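PDB 3G02: epoxide hydrolase from Aspergillus niger, which probably opens epoxides by adding water to give diols, as an alpha/beta-hydrolase-fold epoxide hydrolase, here in a form evolved for enantioselectivity. Local coordinates for residues F20-P25 with A80-F85. The protein carries 9 engineered substitutions. Residues are numbered along the deposited sequence; the frame is centred on the assembly and turned at random.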
# COMPACT_ATOMS: atom_id res chain seq x y z
N PHE A 20 -22.41 10.51 -25.42
CA PHE A 20 -22.46 10.09 -24.03
C PHE A 20 -22.69 11.29 -23.13
O PHE A 20 -22.12 12.36 -23.35
CB PHE A 20 -21.14 9.39 -23.67
CG PHE A 20 -21.09 8.88 -22.26
CD1 PHE A 20 -21.67 7.67 -21.92
CD2 PHE A 20 -20.44 9.62 -21.27
CE1 PHE A 20 -21.62 7.19 -20.61
CE2 PHE A 20 -20.39 9.15 -19.96
CZ PHE A 20 -20.98 7.94 -19.63
N THR A 21 -23.55 11.11 -22.14
CA THR A 21 -23.85 12.13 -21.15
C THR A 21 -23.66 11.54 -19.76
O THR A 21 -24.21 10.48 -19.45
CB THR A 21 -25.30 12.67 -21.30
OG1 THR A 21 -25.51 13.11 -22.65
CG2 THR A 21 -25.57 13.82 -20.35
N VAL A 22 -22.86 12.21 -18.94
CA VAL A 22 -22.70 11.81 -17.55
C VAL A 22 -23.97 12.19 -16.78
O VAL A 22 -24.38 13.35 -16.77
CB VAL A 22 -21.46 12.46 -16.89
CG1 VAL A 22 -21.30 11.97 -15.45
CG2 VAL A 22 -20.20 12.17 -17.71
N SER A 23 -24.60 11.19 -16.17
CA SER A 23 -25.84 11.38 -15.44
C SER A 23 -25.89 10.41 -14.27
O SER A 23 -26.57 9.38 -14.32
CB SER A 23 -27.05 11.18 -16.36
OG SER A 23 -28.25 11.50 -15.69
N ILE A 24 -25.15 10.74 -13.21
CA ILE A 24 -25.08 9.91 -12.02
C ILE A 24 -26.41 10.02 -11.27
O ILE A 24 -26.84 11.12 -10.92
CB ILE A 24 -23.90 10.33 -11.09
CG1 ILE A 24 -22.55 10.30 -11.84
CG2 ILE A 24 -23.87 9.48 -9.82
CD1 ILE A 24 -22.14 8.93 -12.39
N PRO A 25 -27.07 8.87 -11.03
CA PRO A 25 -28.34 8.88 -10.30
C PRO A 25 -28.21 9.51 -8.92
O PRO A 25 -27.19 9.35 -8.25
CB PRO A 25 -28.68 7.39 -10.17
CG PRO A 25 -27.97 6.74 -11.31
CD PRO A 25 -26.69 7.50 -11.45
N ALA A 80 -21.96 18.91 -15.01
CA ALA A 80 -22.30 19.83 -16.10
C ALA A 80 -21.06 20.23 -16.90
O ALA A 80 -21.12 20.33 -18.13
CB ALA A 80 -23.02 21.05 -15.56
N ARG A 81 -19.95 20.45 -16.20
CA ARG A 81 -18.68 20.74 -16.86
C ARG A 81 -18.20 19.55 -17.70
O ARG A 81 -17.74 19.73 -18.83
CB ARG A 81 -17.61 21.14 -15.84
CG ARG A 81 -16.30 21.61 -16.46
CD ARG A 81 -15.43 22.36 -15.46
NE ARG A 81 -14.79 21.46 -14.49
CZ ARG A 81 -13.64 20.82 -14.70
NH1 ARG A 81 -12.99 20.94 -15.86
NH2 ARG A 81 -13.14 20.04 -13.75
N LEU A 82 -18.33 18.34 -17.17
CA LEU A 82 -18.02 17.13 -17.93
C LEU A 82 -18.80 17.11 -19.25
O LEU A 82 -18.24 16.84 -20.32
CB LEU A 82 -18.31 15.87 -17.11
CG LEU A 82 -17.48 15.63 -15.85
CD1 LEU A 82 -17.82 14.27 -15.25
CD2 LEU A 82 -16.01 15.71 -16.16
N ASN A 83 -20.09 17.42 -19.15
CA ASN A 83 -21.00 17.36 -20.29
C ASN A 83 -20.92 18.57 -21.22
O ASN A 83 -21.65 18.64 -22.22
CB ASN A 83 -22.43 17.15 -19.79
CG ASN A 83 -22.63 15.77 -19.18
OD1 ASN A 83 -21.99 14.80 -19.58
ND2 ASN A 83 -23.52 15.68 -18.20
N SER A 84 -20.02 19.51 -20.92
CA SER A 84 -19.83 20.70 -21.75
C SER A 84 -19.01 20.44 -23.01
O SER A 84 -18.97 21.28 -23.91
CB SER A 84 -19.20 21.84 -20.93
OG SER A 84 -17.86 21.56 -20.57
N PHE A 85 -18.35 19.28 -23.07
CA PHE A 85 -17.57 18.88 -24.25
C PHE A 85 -18.18 17.63 -24.87
O PHE A 85 -18.84 16.86 -24.17
CB PHE A 85 -16.11 18.62 -23.87
CG PHE A 85 -15.32 19.87 -23.59
CD1 PHE A 85 -14.63 20.52 -24.61
CD2 PHE A 85 -15.28 20.41 -22.31
CE1 PHE A 85 -13.91 21.68 -24.35
CE2 PHE A 85 -14.56 21.57 -22.04
CZ PHE A 85 -13.87 22.20 -23.06
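Asn83 reads the backbone of Val22 with both ends of its carboxamide. The amide N of Val22 donates to OD1 of Asn83 at 2.8 Å. In return, ND2 of Asn83 gives a fairly straight bond (N-H...O 166°) to the carbonyl O of Val22 at 2.9 Å. Each bond uses a lone pair in the carbonyl plane of its acceptor, and Val22 O lies within 2° of the amide plane of Asn83, so the pair of bonds fixes the flat group against rotation. Asparagine suits the place because one planar group offers an acceptor and a donor side by side, matching the N-H and C=O of a single extended residue. Its CG stands anti to its own carbonyl carbon (chi1 -68°), which carries the amide across to the loop. OD1 also takes a weak hydrogen bond from Gln87 NE2.

The amide works much as a neighbouring strand would, giving the extended 20-25 loop, which leads into helix 26-38, a partner where helix 75-82 ends. Both segments belong to the N-terminal epoxide hydrolase region of this alpha/beta hydrolase, away from the predicted catalytic residues. The type I beta turn from Leu82 to Phe85 starts at the last helical residue and leads the chain toward strand 87-92.

Beside the polar pair, Val22 turns its branched side chain toward the helix end. Its CG2 meets CD1 of Leu82 at 4.0 Å, and CG1 approaches the same methyl at 4.2 Å. Apolar side chains suit this buried pair: beta-branched valine sets two methyls close to the backbone, and the longer leucine carries a methyl across to both. Phe155 also touches Val22, and Val123 touches Leu82. On the more exposed side, the methyl CG2 of Thr21 rests 3.5 Å from ND2 of Asn83, the two side chains crossing at about a right angle.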